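Local coordinates for protein putative fructosamine-3-kinase (Thermobifida fusca YX, PDB 3F7W) that probably acts as a kinase of the fructosamine kinase family, a branch of the protein-kinase-like clan, at residues F43-P48 and R59-G64. Sequence-based numbering, arbitrary orientation. Where two conformers were deposited one is given.
Sequences FVKALP and RAEALG. With EDO (1,2-ethanediol), chain G.
K45 on strand 41-46 and E61 on helix 57-68 meet through a salt bridge that is the sole direct contact between 43-48 and 59-64: K45 NZ lies 2.6 Å from E61 OE1, on the syn lone pair of that oxygen. The second oxygen is also near, with E61 OE2 3.1 Å from K45 NZ, so the ammonium faces the open side between the two carboxylate oxygens, closer to OE1. The two side chains approach from opposite directions and span backbones whose nearest CA atoms, those of K45 and E61, are 10.7 Å apart. Both are extended beyond CG; with E61 CG anti to the backbone N (chi1 -172°), the carboxylate reaches across to K45 NZ. A 1,2-ethanediol, probably from the crystallisation liquor, flanks the pair, its O1 accepting from K45 NZ at 3.0 Å. Outward from this, K45 NZ also pairs with D211, while L87, M89 and P212 touch E61. Replacing E61 with an alanine removes the carboxylate and would probably leave the K45 ammonium without its helix-borne mate and less firmly fixed. A lysine on a strand of the five-stranded antiparallel sheet, bridged to a helix glutamate and with an aspartate beside it, resembles the lysine–glutamate pair between the N-lobe sheet and helix C of protein-kinase-like folds, and by analogy probably borders the nucleotide site.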
loop_
_atom_site.group_PDB
_atom_site.type_symbol
_atom_site.label_atom_id
_atom_site.label_comp_id
_atom_site.label_asym_id
_atom_site.label_seq_id
_atom_site.Cartn_x
_atom_site.Cartn_y
_atom_site.Cartn_z
ATOM N N PHE A 43 -0.764 17.220 6.188
ATOM C CA PHE A 43 -0.793 16.802 4.793
ATOM C C PHE A 43 -2.267 16.549 4.459
ATOM O O PHE A 43 -2.921 15.770 5.137
ATOM C CB PHE A 43 0.033 15.551 4.569
ATOM C CG PHE A 43 0.007 15.051 3.135
ATOM C CD1 PHE A 43 0.459 15.846 2.117
ATOM C CD2 PHE A 43 -0.401 13.764 2.833
ATOM C CE1 PHE A 43 0.462 15.392 0.811
ATOM C CE2 PHE A 43 -0.387 13.314 1.509
ATOM C CZ PHE A 43 0.034 14.143 0.517
ATOM N N VAL A 44 -2.759 17.190 3.409
ATOM C CA VAL A 44 -4.192 17.143 3.080
ATOM C C VAL A 44 -4.353 16.727 1.612
ATOM O O VAL A 44 -3.702 17.309 0.715
ATOM C CB VAL A 44 -4.863 18.498 3.363
ATOM C CG1 VAL A 44 -6.336 18.504 2.971
ATOM C CG2 VAL A 44 -4.663 18.928 4.878
ATOM N N LYS A 45 -5.163 15.691 1.399
ATOM C CA LYS A 45 -5.636 15.296 0.067
ATOM C C LYS A 45 -7.056 15.808 -0.059
ATOM O O LYS A 45 -7.852 15.748 0.901
ATOM C CB LYS A 45 -5.669 13.789 -0.120
ATOM C CG LYS A 45 -4.374 13.094 0.024
ATOM C CD LYS A 45 -4.534 11.599 -0.086
ATOM C CE LYS A 45 -3.184 10.901 0.100
ATOM N NZ LYS A 45 -3.304 9.457 -0.249
ATOM N N ALA A 46 -7.391 16.301 -1.234
ATOM C CA ALA A 46 -8.736 16.842 -1.448
ATOM C C ALA A 46 -9.149 16.672 -2.899
ATOM O O ALA A 46 -8.413 17.021 -3.810
ATOM C CB ALA A 46 -8.799 18.324 -1.058
ATOM N N LEU A 47 -10.357 16.156 -3.093
ATOM C CA LEU A 47 -11.007 16.207 -4.376
ATOM C C LEU A 47 -11.496 17.637 -4.610
ATOM O O LEU A 47 -11.802 18.341 -3.660
ATOM C CB LEU A 47 -12.205 15.276 -4.376
ATOM C CG LEU A 47 -11.830 13.807 -4.392
ATOM C CD1 LEU A 47 -13.013 12.954 -3.921
ATOM C CD2 LEU A 47 -11.432 13.505 -5.803
ATOM N N PRO A 48 -11.548 18.071 -5.863
ATOM C CA PRO A 48 -12.072 19.427 -6.078
ATOM C C PRO A 48 -13.532 19.511 -5.619
ATOM O O PRO A 48 -14.255 18.516 -5.682
ATOM C CB PRO A 48 -11.955 19.627 -7.596
ATOM C CG PRO A 48 -11.075 18.552 -8.094
ATOM C CD PRO A 48 -11.161 17.410 -7.115
ATOM N N ARG A 59 -12.594 6.968 2.225
ATOM C CA ARG A 59 -12.912 6.101 3.345
ATOM C C ARG A 59 -11.922 4.947 3.488
ATOM O O ARG A 59 -11.494 4.618 4.589
ATOM C CB ARG A 59 -14.317 5.551 3.164
ATOM C CG ARG A 59 -14.697 4.426 4.121
ATOM C CD ARG A 59 -16.153 4.074 3.922
ATOM N NE ARG A 59 -16.991 5.170 4.394
ATOM C CZ ARG A 59 -17.551 5.238 5.598
ATOM N NH1 ARG A 59 -17.387 4.259 6.479
ATOM N NH2 ARG A 59 -18.275 6.301 5.918
ATOM N N ALA A 60 -11.566 4.325 2.371
ATOM C CA ALA A 60 -10.648 3.183 2.403
ATOM C C ALA A 60 -9.304 3.577 3.011
ATOM O O ALA A 60 -8.703 2.809 3.797
ATOM C CB ALA A 60 -10.447 2.620 0.948
ATOM N N GLU A 61 -8.817 4.758 2.652
ATOM C CA GLU A 61 -7.562 5.246 3.190
ATOM C C GLU A 61 -7.728 5.676 4.679
ATOM O O GLU A 61 -6.880 5.328 5.486
ATOM C CB GLU A 61 -6.974 6.378 2.362
ATOM C CG GLU A 61 -5.530 6.719 2.866
ATOM C CD GLU A 61 -4.725 7.678 2.039
ATOM O OE1 GLU A 61 -5.067 7.952 0.884
ATOM O OE2 GLU A 61 -3.703 8.167 2.582
ATOM N N ALA A 62 -8.786 6.413 5.007
ATOM C CA ALA A 62 -8.989 6.877 6.411
ATOM C C ALA A 62 -9.099 5.661 7.348
ATOM O O ALA A 62 -8.454 5.612 8.428
ATOM C CB ALA A 62 -10.222 7.795 6.538
ATOM N N LEU A 63 -9.931 4.699 6.963
ATOM C CA LEU A 63 -10.138 3.494 7.779
ATOM C C LEU A 63 -8.883 2.640 7.793
ATOM O O LEU A 63 -8.516 2.051 8.830
ATOM C CB LEU A 63 -11.349 2.702 7.312
ATOM C CG LEU A 63 -12.735 3.394 7.453
ATOM C CD1 LEU A 63 -13.868 2.407 7.181
ATOM C CD2 LEU A 63 -12.912 4.033 8.825
ATOM N N GLY A 64 -8.203 2.565 6.651
ATOM C CA GLY A 64 -6.983 1.773 6.550
ATOM C C GLY A 64 -5.874 2.371 7.401
ATOM O O GLY A 64 -5.173 1.647 8.076
HETATM C C1 EDO G . -6.777 9.308 -2.071
HETATM O O1 EDO G . -5.452 8.810 -2.297
HETATM C C2 EDO G . -7.640 8.148 -1.689
HETATM O O2 EDO G . -7.163 7.761 -0.424
#